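Local atomic coordinates of amidohydrolase (Xanthomonas campestris pv. campestris, PDB entry 4DZH), a protein that probably deaminates adenosine derivatives such as 5'-methylthioadenosine as a zinc-dependent hydrolase of the amidohydrolase superfamily. Residues Leu17-Tyr22 with Ala61-Arg66; Asp35-Val40 with Leu49-Ala54; Thr80-Thr85 with Val136-Phe141; Leu86-Ala91 with Asp316-Asn321; Leu304-Val309 with Asp343-Asp348. All blocks are in the same frame, centred on the assembly; numbering follows the deposited sequence.

Interaction 1 (Leu17-Tyr22 with Ala61-Arg66); sequences LIEAGY and ARTVSR
The Glu19 side chain passes obliquely over that of Thr63, its carboxylate oxygens brushing the neighbouring strand: OE1 stands 3.8 Å from Ser65 CB and OE2 4.0 Å from Thr63 CG2. A second flat group, the Arg66 guanidinium, folds back over its own strand: CG1 of Val64 sits 3.5 Å above its plane, over the centre, while NH1 donates to Ser65 O, which lies near the guanidinium plane. The bend at chi2 (-67°) brings the group back there. Between these two side chains, which stand on opposite faces of the sheet, strands 17-20 and 63-66 run parallel, axes 4.6 Å apart at an angle of 11°, pairing Leu17 with Thr63 through to Ala20 with Arg66. Bonds pass to and fro: Val64 N to Leu17 O (2.8 Å), Glu19 N to Val64 O and Arg66 N to Glu19 O (both 2.6 Å). On the Ile18 and Val64 face the branched side chains only just meet, CG1 of Ile18 being 4.3 Å from Val64 CB; Trp414 touches both. The charged ends also have partners outside the two strands, Glu19 OE1 in a salt bridge with Arg55 and Arg66 NE in one with Asp412. Cohesion between the strands therefore comes chiefly from the backbone, while the two charged side chains tie the sheet's two faces to other parts of the chain.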
# COMPACT_ATOMS: atom_id res chain seq x y z
N LEU A 17 0.45 -20.26 26.08
CA LEU A 17 1.52 -20.62 25.16
C LEU A 17 1.01 -20.40 23.74
O LEU A 17 -0.01 -20.96 23.35
CB LEU A 17 1.92 -22.10 25.34
CG LEU A 17 3.04 -22.53 24.40
CD1 LEU A 17 4.34 -21.89 24.83
CD2 LEU A 17 3.18 -24.03 24.31
N ILE A 18 1.70 -19.58 22.95
CA ILE A 18 1.31 -19.35 21.56
C ILE A 18 2.32 -20.08 20.71
O ILE A 18 3.48 -19.73 20.72
CB ILE A 18 1.34 -17.83 21.17
CG1 ILE A 18 0.39 -17.06 22.06
CG2 ILE A 18 0.95 -17.62 19.70
CD1 ILE A 18 0.65 -15.55 22.08
N GLU A 19 1.87 -21.10 19.97
CA GLU A 19 2.77 -21.79 19.04
C GLU A 19 2.56 -21.28 17.63
O GLU A 19 1.42 -21.21 17.18
CB GLU A 19 2.55 -23.31 19.07
CG GLU A 19 2.68 -23.96 20.45
CD GLU A 19 2.17 -25.39 20.43
OE1 GLU A 19 1.54 -25.79 19.40
OE2 GLU A 19 2.39 -26.11 21.43
N ALA A 20 3.66 -21.01 16.93
CA ALA A 20 3.54 -20.47 15.58
C ALA A 20 4.53 -21.07 14.58
O ALA A 20 5.62 -21.52 14.94
CB ALA A 20 3.71 -18.97 15.62
N GLY A 21 4.20 -20.95 13.29
CA GLY A 21 5.12 -21.40 12.27
C GLY A 21 6.45 -20.66 12.30
O GLY A 21 7.50 -21.23 12.01
N TYR A 22 6.39 -19.37 12.62
CA TYR A 22 7.58 -18.51 12.59
C TYR A 22 7.46 -17.54 13.73
O TYR A 22 6.37 -16.99 13.98
CB TYR A 22 7.68 -17.73 11.27
CG TYR A 22 7.71 -18.66 10.10
CD1 TYR A 22 8.91 -19.18 9.64
CD2 TYR A 22 6.52 -19.02 9.45
CE1 TYR A 22 8.94 -20.06 8.56
CE2 TYR A 22 6.54 -19.91 8.38
CZ TYR A 22 7.75 -20.42 7.93
OH TYR A 22 7.80 -21.29 6.85
N ALA A 61 -2.15 -22.82 30.80
CA ALA A 61 -3.59 -22.86 31.10
C ALA A 61 -4.37 -22.90 29.79
O ALA A 61 -5.43 -23.54 29.69
CB ALA A 61 -4.01 -21.65 31.94
N ARG A 62 -3.84 -22.23 28.78
CA ARG A 62 -4.40 -22.29 27.43
C ARG A 62 -3.28 -22.21 26.37
O ARG A 62 -2.26 -21.55 26.59
CB ARG A 62 -5.47 -21.20 27.22
CG ARG A 62 -5.03 -19.79 27.65
CD ARG A 62 -6.08 -18.67 27.38
NE ARG A 62 -7.09 -18.63 28.43
CZ ARG A 62 -8.00 -17.67 28.59
NH1 ARG A 62 -8.88 -17.76 29.59
NH2 ARG A 62 -8.01 -16.62 27.78
N THR A 63 -3.47 -22.91 25.25
CA THR A 63 -2.47 -22.91 24.18
C THR A 63 -3.14 -22.41 22.90
O THR A 63 -4.27 -22.79 22.63
CB THR A 63 -1.94 -24.33 23.89
OG1 THR A 63 -1.23 -24.82 25.05
CG2 THR A 63 -1.00 -24.35 22.68
N VAL A 64 -2.43 -21.56 22.15
CA VAL A 64 -2.88 -21.08 20.83
C VAL A 64 -1.91 -21.56 19.78
O VAL A 64 -0.72 -21.26 19.84
CB VAL A 64 -2.95 -19.53 20.83
CG1 VAL A 64 -3.26 -18.99 19.41
CG2 VAL A 64 -3.96 -19.05 21.84
N SER A 65 -2.39 -22.34 18.82
CA SER A 65 -1.48 -22.88 17.84
C SER A 65 -1.80 -22.29 16.48
O SER A 65 -2.93 -22.41 15.99
CB SER A 65 -1.59 -24.40 17.77
OG SER A 65 -2.68 -24.75 16.95
N ARG A 66 -0.78 -21.70 15.87
CA ARG A 66 -0.94 -21.05 14.56
C ARG A 66 0.23 -21.51 13.72
O ARG A 66 1.19 -20.77 13.52
CB ARG A 66 -0.91 -19.53 14.74
CG ARG A 66 -2.06 -18.99 15.52
CD ARG A 66 -3.40 -19.13 14.80
NE ARG A 66 -4.48 -18.51 15.59
CZ ARG A 66 -5.28 -19.14 16.44
NH1 ARG A 66 -5.18 -20.47 16.66
NH2 ARG A 66 -6.23 -18.47 17.10

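Interaction 2 (Asp35-Val40 with Leu49-Ala54); sequences DHAVAV and LPTADA
The tight part of this contact is the His36 ring laid over Pro50. Pro50 CA stands 3.8 Å from the ring centroid and only 3° off its normal, a CH-pi contact, and Pro50 N lies over the same ring nearer the rim. The two side chains run alongside each other, pointing the same way; ND1 of His36 donates to Glu34 O, which helps fix the rotation of the ring. Next to it Ala37 and Leu49 form an antiparallel hydrogen-bonded pair, with Ala37 N to Leu49 O at 2.8 Å and Leu49 N to Ala37 O at 3.1 Å. His36 and Pro50 make the adjacent non-hydrogen-bonded pair. On the side shared by Ala37 and Leu49, the Ala37 methyl meets that of Ala54 in the helix, CB to CB 4.0 Å, and Thr51 OG1 also lies against it.

The other end is more open. Asp35, exposed, swings its carboxylate across Thr51 at about a right angle, yet OD1 comes no nearer to Thr51 CB than 3.8 Å. Water 1 lies between Asp35 OD1 and Thr51 OG1, but both distances are too short for the bridge to be more than doubtful. The firm link here is from the backbone: Thr51 N donates to Asp35 O (3.1 Å) in an almost straight bond of 175°.

Pro50 occupies the N-cap of helix 51-57, and Ala54 N bonds back to its carbonyl. The first-turn amide of Thr51 is thus satisfied by the carbonyl of Asp35, so the hairpin of strands 36-41 and 44-50 passes directly into a helix whose N terminus is pinned to the start of the hairpin's first strand.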
# COMPACT_ATOMS: atom_id res chain seq x y z
N ASP A 35 9.25 -22.61 13.77
CA ASP A 35 8.63 -23.60 14.67
C ASP A 35 8.95 -23.35 16.14
O ASP A 35 9.49 -24.22 16.83
CB ASP A 35 9.05 -25.03 14.27
CG ASP A 35 8.16 -26.12 14.88
OD1 ASP A 35 7.02 -25.81 15.32
OD2 ASP A 35 8.58 -27.30 14.91
N HIS A 36 8.60 -22.15 16.61
CA HIS A 36 8.91 -21.69 17.96
C HIS A 36 7.63 -21.25 18.66
O HIS A 36 6.60 -21.00 18.01
CB HIS A 36 9.87 -20.50 17.91
CG HIS A 36 11.32 -20.87 17.99
ND1 HIS A 36 11.94 -21.67 17.07
CD2 HIS A 36 12.27 -20.54 18.91
CE1 HIS A 36 13.22 -21.79 17.39
NE2 HIS A 36 13.44 -21.13 18.51
N ALA A 37 7.69 -21.14 19.99
CA ALA A 37 6.54 -20.78 20.80
C ALA A 37 6.92 -19.69 21.79
O ALA A 37 8.11 -19.48 22.09
CB ALA A 37 6.01 -22.01 21.55
N VAL A 38 5.91 -18.99 22.31
CA VAL A 38 6.13 -17.90 23.24
C VAL A 38 5.23 -18.14 24.41
O VAL A 38 4.02 -18.26 24.26
CB VAL A 38 5.81 -16.50 22.60
CG1 VAL A 38 5.89 -15.37 23.65
CG2 VAL A 38 6.78 -16.24 21.51
N ALA A 39 5.82 -18.25 25.59
CA ALA A 39 5.01 -18.44 26.78
C ALA A 39 4.81 -17.11 27.48
O ALA A 39 5.71 -16.26 27.52
CB ALA A 39 5.66 -19.46 27.75
N VAL A 40 3.63 -16.94 28.07
CA VAL A 40 3.22 -15.67 28.66
C VAL A 40 2.55 -15.95 29.98
O VAL A 40 1.75 -16.89 30.10
CB VAL A 40 2.20 -14.95 27.70
CG1 VAL A 40 1.80 -13.60 28.27
CG2 VAL A 40 2.79 -14.78 26.28
N LEU A 49 11.15 -20.09 22.62
CA LEU A 49 11.93 -21.30 22.48
C LEU A 49 11.30 -22.23 21.46
O LEU A 49 10.14 -22.03 21.09
CB LEU A 49 12.04 -21.98 23.87
CG LEU A 49 10.84 -22.73 24.47
CD1 LEU A 49 11.34 -23.51 25.70
CD2 LEU A 49 9.70 -21.84 24.88
N PRO A 50 12.06 -23.24 20.98
CA PRO A 50 11.46 -24.18 20.03
C PRO A 50 10.18 -24.81 20.59
O PRO A 50 10.12 -25.10 21.79
CB PRO A 50 12.55 -25.24 19.86
CG PRO A 50 13.81 -24.49 20.10
CD PRO A 50 13.49 -23.50 21.20
N THR A 51 9.16 -25.01 19.76
CA THR A 51 7.88 -25.51 20.23
C THR A 51 7.96 -26.90 20.89
O THR A 51 7.26 -27.19 21.86
CB THR A 51 6.85 -25.48 19.10
OG1 THR A 51 6.59 -24.10 18.78
CG2 THR A 51 5.57 -26.13 19.52
N ALA A 52 8.84 -27.75 20.38
CA ALA A 52 9.04 -29.05 20.99
C ALA A 52 9.60 -28.87 22.39
O ALA A 52 9.14 -29.53 23.33
CB ALA A 52 9.97 -29.90 20.14
N ASP A 53 10.58 -27.97 22.54
CA ASP A 53 11.17 -27.67 23.86
C ASP A 53 10.14 -27.06 24.79
O ASP A 53 10.17 -27.26 26.01
CB ASP A 53 12.35 -26.69 23.72
CG ASP A 53 13.59 -27.33 23.10
OD1 ASP A 53 13.52 -28.50 22.66
OD2 ASP A 53 14.64 -26.64 23.03
N ALA A 54 9.22 -26.27 24.23
CA ALA A 54 8.22 -25.61 25.05
C ALA A 54 7.14 -26.55 25.56
O ALA A 54 6.61 -26.36 26.67
CB ALA A 54 7.56 -24.48 24.25
O HOH W 1 5.90 -23.85 16.35

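Interaction 3 (Thr80-Thr85 with Val136-Phe141); sequences THNPMT and VNENYF. With ZN (zinc ion), chain E.
Hydrogen bonds to residues 137-139 dominate. Thr80 pairs with Glu138 in parallel register, its N reaching Asn137 O and its O receiving Asn139 N. The Glu138 carboxylate, turned back by a chi2 of 58°, holds the loop with both oxygens: OE1 takes the Thr80 hydroxyl (OG1, 2.7 Å) from above the carboxylate plane, and OE2 takes Asn82 N (2.8 Å) through its syn lone pair. Tyr150 OH also bonds to OE1.

Metal binding comes next. NE2 of His81 binds one zinc ion of the site at 2.0 Å, and His79, His228 and Asp316 complete the protein ligands of that ion. ND1, on the other side of the ring, donates to Asn139 O (2.7 Å), in the planes of both ring and carbonyl and nearly straight at 170°. This second-shell carbonyl fixes the ring's rotation.

Apolar packing surrounds Tyr140. Pro83 covers one face, CB 4.2 Å from the ring centroid in a CH-pi contact, and Phe141 lies over the opposite face. Tyr140 OH is held by Glu108.

The contact joins the C-terminal ends of neighbouring barrel strands 69-80 and 133-139, with helix 114-130 against Asn82 and Val136, and strand 156-163 beyond.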
# COMPACT_ATOMS: atom_id res chain seq x y z
N THR A 80 -0.19 9.49 15.42
CA THR A 80 -1.61 9.45 15.06
C THR A 80 -2.38 10.70 15.47
O THR A 80 -2.03 11.41 16.42
CB THR A 80 -2.34 8.23 15.68
OG1 THR A 80 -2.15 8.24 17.12
CG2 THR A 80 -1.73 6.93 15.11
N HIS A 81 -3.48 10.96 14.75
CA HIS A 81 -4.51 11.91 15.16
C HIS A 81 -5.80 11.11 15.03
O HIS A 81 -6.56 11.30 14.08
CB HIS A 81 -4.56 13.15 14.24
CG HIS A 81 -3.24 13.86 14.07
ND1 HIS A 81 -2.61 14.49 15.12
CD2 HIS A 81 -2.46 14.04 12.99
CE1 HIS A 81 -1.48 15.04 14.69
NE2 HIS A 81 -1.35 14.75 13.41
N ASN A 82 -6.00 10.19 15.96
CA ASN A 82 -6.97 9.12 15.68
C ASN A 82 -8.48 9.49 15.55
O ASN A 82 -9.19 8.84 14.78
CB ASN A 82 -6.70 7.89 16.59
CG ASN A 82 -5.73 6.89 15.95
OD1 ASN A 82 -5.47 6.91 14.71
ND2 ASN A 82 -5.23 5.96 16.76
N PRO A 83 -8.94 10.55 16.23
CA PRO A 83 -10.33 10.95 16.00
C PRO A 83 -10.59 11.31 14.53
O PRO A 83 -11.73 11.32 14.10
CB PRO A 83 -10.50 12.19 16.90
CG PRO A 83 -9.57 11.90 18.05
CD PRO A 83 -8.34 11.27 17.37
N MET A 84 -9.54 11.64 13.77
CA MET A 84 -9.73 11.94 12.36
C MET A 84 -10.12 10.71 11.50
O MET A 84 -10.36 10.86 10.31
CB MET A 84 -8.52 12.70 11.79
CG MET A 84 -8.13 13.89 12.66
SD MET A 84 -6.81 14.93 12.02
CE MET A 84 -7.65 15.83 10.72
N THR A 85 -10.24 9.51 12.09
CA THR A 85 -10.85 8.41 11.35
C THR A 85 -12.26 8.84 10.93
O THR A 85 -12.72 8.48 9.86
CB THR A 85 -11.07 7.15 12.18
OG1 THR A 85 -11.75 7.52 13.38
CG2 THR A 85 -9.79 6.50 12.50
N VAL A 136 0.08 3.33 20.06
CA VAL A 136 0.10 4.57 19.29
C VAL A 136 0.79 5.64 20.06
O VAL A 136 0.93 5.55 21.30
CB VAL A 136 -1.33 5.11 19.00
CG1 VAL A 136 -1.98 4.25 18.00
CG2 VAL A 136 -2.18 5.22 20.29
N ASN A 137 1.25 6.64 19.29
CA ASN A 137 1.75 7.90 19.83
C ASN A 137 0.71 8.92 19.38
O ASN A 137 0.80 9.46 18.25
CB ASN A 137 3.08 8.23 19.19
CG ASN A 137 3.75 9.43 19.80
OD1 ASN A 137 3.45 9.84 20.93
ND2 ASN A 137 4.72 9.96 19.09
N GLU A 138 -0.26 9.17 20.27
CA GLU A 138 -1.45 9.95 19.95
C GLU A 138 -1.22 11.46 20.13
O GLU A 138 -0.54 11.91 21.05
CB GLU A 138 -2.58 9.54 20.92
CG GLU A 138 -3.94 10.12 20.54
CD GLU A 138 -4.40 9.74 19.12
OE1 GLU A 138 -4.32 8.54 18.67
OE2 GLU A 138 -4.92 10.64 18.47
N ASN A 139 -1.83 12.24 19.22
CA ASN A 139 -1.62 13.69 19.28
C ASN A 139 -2.95 14.37 18.94
O ASN A 139 -3.25 14.59 17.77
CB ASN A 139 -0.52 14.00 18.24
CG ASN A 139 -0.07 15.44 18.24
OD1 ASN A 139 -0.78 16.32 18.65
ND2 ASN A 139 1.14 15.68 17.70
N TYR A 140 -3.79 14.63 19.95
CA TYR A 140 -5.09 15.24 19.67
C TYR A 140 -5.67 15.97 20.90
O TYR A 140 -5.21 15.77 22.06
CB TYR A 140 -6.13 14.25 19.15
CG TYR A 140 -7.11 14.88 18.14
CD1 TYR A 140 -6.68 15.27 16.86
CD2 TYR A 140 -8.45 15.13 18.49
CE1 TYR A 140 -7.54 15.83 15.97
CE2 TYR A 140 -9.32 15.72 17.60
CZ TYR A 140 -8.87 16.06 16.34
OH TYR A 140 -9.74 16.64 15.42
N PHE A 141 -6.65 16.84 20.61
CA PHE A 141 -7.41 17.54 21.64
C PHE A 141 -8.17 16.51 22.45
O PHE A 141 -8.43 15.42 21.99
CB PHE A 141 -8.37 18.53 20.97
CG PHE A 141 -7.67 19.55 20.10
CD1 PHE A 141 -7.06 20.66 20.67
CD2 PHE A 141 -7.65 19.40 18.73
CE1 PHE A 141 -6.40 21.60 19.89
CE2 PHE A 141 -7.00 20.34 17.93
CZ PHE A 141 -6.38 21.44 18.52
ZN ZN E . 0.36 14.95 12.44
O HOH W 2 0.85 15.84 10.69

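Interaction 4 (Leu86-Ala91 with Asp316-Asn321); sequences LLRGVA and DGCASN. With ZN (zinc ion), chain E; ZN (zinc ion), chain F; MG (magnesium ion), chain B.
Two tight turns meet where Arg88 passes Cys318, their CA atoms 4.8 Å apart. Leu87 to Val90 make a type II beta turn, with Gly89 at positive phi, and Gly317 to Ser320 a type I turn. Gly89 N reaches Cys318 O only weakly (3.4 Å), beside a CH contact from Arg88 CA to the same oxygen. Water 3 bridges Ala91 N and Ala319 O.

Among the side chains, Arg88 sets out extended, CG anti to the backbone N (chi1 -167°), then bends at chi3 so that NH1 comes obliquely to 3.5 Å from Cys318 SG. Its polar end is taken up elsewhere: NH1 bonds to Asn322 O, NH2 forms a salt bridge with Glu127, and NE donates to Gln392 O of the second subunit. The Ala319 methyl packs loosely on the facing turn, with Leu87 CB and Val90 CG1 each 4.4 Å from its CB.

The ends of segment 316-321 carry metals. Asp316 OD1 lies between two zinc ions, 2.4 Å from the zinc it shares with His79, His81 and His228 and 2.6 Å from the second zinc, which OD2 binds at 2.0 Å; water 2 also joins both. Asn321 OD1 binds magnesium at 2.0 Å, together with Glu289, Asp323 and three waters, while its ND2 is held by Thr315 O and Glu329.

The direct link between the turns is slight: one weak backbone bond, one water bridge and loose apolar contacts. Arg88, bonded to Asn322 O beside the magnesium ligand Asp323, also connects the loop to the second subunit.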
# COMPACT_ATOMS: atom_id res chain seq x y z
N LEU A 86 -12.93 9.64 11.76
CA LEU A 86 -14.25 10.16 11.38
C LEU A 86 -14.22 11.16 10.21
O LEU A 86 -15.26 11.47 9.63
CB LEU A 86 -14.97 10.77 12.63
CG LEU A 86 -15.29 9.70 13.69
CD1 LEU A 86 -15.86 10.41 14.90
CD2 LEU A 86 -16.25 8.63 13.18
N LEU A 87 -13.03 11.62 9.81
CA LEU A 87 -12.91 12.54 8.68
C LEU A 87 -12.27 11.82 7.45
O LEU A 87 -11.70 12.46 6.56
CB LEU A 87 -12.07 13.77 9.06
CG LEU A 87 -12.61 14.61 10.23
CD1 LEU A 87 -11.95 15.99 10.25
CD2 LEU A 87 -14.10 14.76 10.09
N ARG A 88 -12.38 10.49 7.43
CA ARG A 88 -11.75 9.71 6.37
C ARG A 88 -12.16 10.16 4.98
O ARG A 88 -13.33 10.05 4.65
CB ARG A 88 -12.10 8.24 6.57
CG ARG A 88 -11.25 7.28 5.72
CD ARG A 88 -11.67 5.84 5.86
NE ARG A 88 -11.96 5.32 7.21
CZ ARG A 88 -11.07 4.77 8.04
NH1 ARG A 88 -9.76 4.73 7.75
NH2 ARG A 88 -11.50 4.24 9.18
N GLY A 89 -11.20 10.66 4.18
CA GLY A 89 -11.47 11.11 2.82
C GLY A 89 -12.38 12.32 2.74
O GLY A 89 -13.04 12.53 1.74
N VAL A 90 -12.41 13.15 3.79
CA VAL A 90 -13.36 14.28 3.80
C VAL A 90 -12.93 15.36 2.82
O VAL A 90 -13.78 16.13 2.31
CB VAL A 90 -13.57 14.85 5.25
CG1 VAL A 90 -12.30 15.52 5.76
CG2 VAL A 90 -14.74 15.83 5.29
N ALA A 91 -11.64 15.41 2.51
CA ALA A 91 -11.15 16.49 1.64
C ALA A 91 -9.87 16.16 0.86
O ALA A 91 -8.81 16.72 1.11
CB ALA A 91 -10.95 17.76 2.46
N ASP A 316 -0.01 9.21 10.47
CA ASP A 316 -0.72 10.50 10.53
C ASP A 316 -2.20 10.18 10.52
O ASP A 316 -2.59 9.03 10.81
CB ASP A 316 -0.28 11.43 9.35
CG ASP A 316 -0.30 12.94 9.70
OD1 ASP A 316 -0.43 13.40 10.86
OD2 ASP A 316 -0.07 13.66 8.70
N GLY A 317 -3.04 11.12 10.14
CA GLY A 317 -4.49 10.96 10.27
C GLY A 317 -5.19 10.50 9.00
O GLY A 317 -4.61 10.56 7.90
N CYS A 318 -6.45 10.06 9.13
CA CYS A 318 -7.20 9.49 8.02
C CYS A 318 -7.76 10.51 7.04
O CYS A 318 -8.41 10.11 6.09
CB CYS A 318 -8.31 8.55 8.50
SG CYS A 318 -7.65 7.05 9.27
N ALA A 319 -7.48 11.79 7.23
CA ALA A 319 -7.81 12.76 6.18
C ALA A 319 -6.60 13.00 5.30
O ALA A 319 -6.69 13.73 4.30
CB ALA A 319 -8.30 14.08 6.79
N SER A 320 -5.46 12.41 5.66
CA SER A 320 -4.27 12.48 4.77
C SER A 320 -3.48 11.17 4.76
O SER A 320 -2.28 11.14 5.06
CB SER A 320 -3.37 13.66 5.12
OG SER A 320 -2.67 13.47 6.33
N ASN A 321 -4.20 10.09 4.45
CA ASN A 321 -3.53 8.81 4.27
C ASN A 321 -4.18 7.90 3.25
O ASN A 321 -3.53 7.57 2.26
CB ASN A 321 -3.24 8.12 5.64
CG ASN A 321 -2.32 6.91 5.48
OD1 ASN A 321 -2.65 5.95 4.75
ND2 ASN A 321 -1.18 6.95 6.13
ZN ZN E . 0.36 14.95 12.44
ZN ZN F . -0.36 15.49 9.33
MG MG B . -2.18 4.16 4.05
O HOH W 3 -9.17 13.73 3.21
O HOH W 4 -3.40 4.85 2.39
O HOH W 5 -1.00 3.55 5.60
O HOH W 6 -2.29 2.26 3.09
O HOH W 2 0.85 15.84 10.69
O HOH W 7 0.28 16.99 7.95

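Interaction 5 (Leu304-Val309 with Asp343-Asp348); sequences LQRASV and DATALD
Arg306, at the end of helix 301-306, faces the type I turn Asp343 to Ala346 across a wide backbone gap, the nearest CA atoms, those of Gln305 and Leu347, being 7.8 Å apart. Side chains bridge it. The arginine chain is extended from CG to NE and presents two guanidinium nitrogens to the turn. NH1 makes a salt bridge with Asp343 OD2 (3.0 Å), coming from above the carboxylate plane, the two planes 65° apart. NH2 donates to Thr345 OG1 (2.9 Å), which lies near the guanidinium plane. The hydroxyl, set by the Thr345 chi1 of 74° between that residue's backbone N and carbonyl carbon, donates its own proton to Asp343 OD1 (2.8 Å). Thr345 N donates to the same OD1 at 2.8 Å, from the same face, so OD1 is gripped by two donors within the turn, which restrains the carboxylate, while OD2 takes the arginine. Further along, Gln305 CB touches Leu347 CD1 at 4.1 Å, and water 8 donates to Gln305 OE1 while accepting from Leu347 N.

Asp343 forms an Asx turn through Thr345 N, and the helix ends in a Schellman motif, with Ser308 at positive phi as C-prime and bonds from Ser308 N to Gln305 O and Val309 N to Leu304 O. The bridge joins that helix end to the loop between helices 326-341 and 349-363.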
# COMPACT_ATOMS: atom_id res chain seq x y z
N LEU A 304 18.99 8.93 7.81
CA LEU A 304 18.80 9.01 9.25
C LEU A 304 19.11 7.68 9.87
O LEU A 304 19.74 7.62 10.92
CB LEU A 304 17.34 9.37 9.57
CG LEU A 304 16.92 10.81 9.30
CD1 LEU A 304 15.41 10.95 9.23
CD2 LEU A 304 17.44 11.69 10.46
N GLN A 305 18.64 6.59 9.24
CA GLN A 305 18.85 5.29 9.84
C GLN A 305 20.36 4.97 9.88
O GLN A 305 20.87 4.50 10.90
CB GLN A 305 18.01 4.23 9.09
CG GLN A 305 18.07 2.86 9.70
CD GLN A 305 19.24 2.09 9.16
OE1 GLN A 305 19.60 2.24 7.99
NE2 GLN A 305 19.85 1.26 9.99
N ARG A 306 21.07 5.24 8.80
CA ARG A 306 22.48 4.88 8.79
C ARG A 306 23.32 5.80 9.66
O ARG A 306 24.44 5.46 10.04
CB ARG A 306 23.03 4.81 7.37
CG ARG A 306 22.29 3.71 6.58
CD ARG A 306 22.69 3.63 5.13
NE ARG A 306 22.14 2.40 4.53
CZ ARG A 306 22.25 2.09 3.25
NH1 ARG A 306 22.88 2.92 2.41
NH2 ARG A 306 21.72 0.95 2.79
N ALA A 307 22.76 6.95 10.04
CA ALA A 307 23.47 7.84 10.95
C ALA A 307 23.12 7.52 12.40
O ALA A 307 23.48 8.26 13.32
CB ALA A 307 23.15 9.27 10.63
N SER A 308 22.42 6.40 12.57
CA SER A 308 22.01 5.91 13.88
C SER A 308 20.97 6.79 14.56
O SER A 308 20.85 6.79 15.79
CB SER A 308 23.22 5.68 14.82
OG SER A 308 24.01 4.58 14.38
N VAL A 309 20.18 7.52 13.77
CA VAL A 309 19.05 8.22 14.36
C VAL A 309 17.92 7.24 14.58
O VAL A 309 17.50 6.57 13.62
CB VAL A 309 18.56 9.39 13.49
CG1 VAL A 309 17.28 9.99 14.15
CG2 VAL A 309 19.66 10.45 13.37
N ASP A 343 19.32 4.10 -4.00
CA ASP A 343 20.07 3.02 -3.37
C ASP A 343 19.11 1.89 -3.00
O ASP A 343 18.38 1.99 -2.00
CB ASP A 343 20.75 3.52 -2.11
CG ASP A 343 21.61 2.45 -1.42
OD1 ASP A 343 21.49 1.22 -1.68
OD2 ASP A 343 22.43 2.86 -0.60
N ALA A 344 19.15 0.81 -3.76
CA ALA A 344 18.21 -0.29 -3.56
C ALA A 344 18.41 -1.06 -2.27
O ALA A 344 17.56 -1.91 -1.93
CB ALA A 344 18.27 -1.24 -4.76
N THR A 345 19.50 -0.81 -1.53
CA THR A 345 19.75 -1.51 -0.27
C THR A 345 19.25 -0.73 0.95
O THR A 345 19.30 -1.23 2.08
CB THR A 345 21.25 -1.83 -0.02
OG1 THR A 345 21.97 -0.63 0.33
CG2 THR A 345 21.87 -2.56 -1.22
N ALA A 346 18.75 0.48 0.72
CA ALA A 346 18.20 1.33 1.79
C ALA A 346 17.02 0.66 2.49
O ALA A 346 16.21 -0.00 1.81
CB ALA A 346 17.74 2.65 1.20
N LEU A 347 16.94 0.83 3.81
CA LEU A 347 15.79 0.41 4.60
C LEU A 347 15.32 -0.99 4.19
O LEU A 347 14.19 -1.17 3.67
CB LEU A 347 14.65 1.42 4.47
CG LEU A 347 14.15 1.95 5.81
CD1 LEU A 347 15.27 2.73 6.51
CD2 LEU A 347 12.91 2.84 5.65
N ASP A 348 16.18 -1.97 4.39
CA ASP A 348 15.82 -3.34 4.00
C ASP A 348 14.67 -3.87 4.85
O ASP A 348 14.23 -3.22 5.81
CB ASP A 348 17.03 -4.31 3.97
CG ASP A 348 17.68 -4.54 5.34
OD1 ASP A 348 17.06 -4.33 6.40
OD2 ASP A 348 18.85 -4.98 5.34
O HOH W 8 19.02 2.19 5.27

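In the fold
From the N terminus, interaction 1 closes first, pairing strand 16-20 with 63-66. The intervening chain contains interaction 2, and the two touch because strands 16-20 and 36-41 are neighbours in one small sheet. The chain then enters the catalytic barrel. Interactions 3 and 4 cross along the sequence: 80-91 is continuous, and its two halves meet 136-141 and 316-321, so strand ends far apart in sequence converge on one shared zinc. Interaction 5, joining the end of helix 301-306 to the loop between helices 326-341 and 349-363, opens before interaction 4 closes, so these also cross, though their centres are about 29 Å apart. Both touch the second subunit.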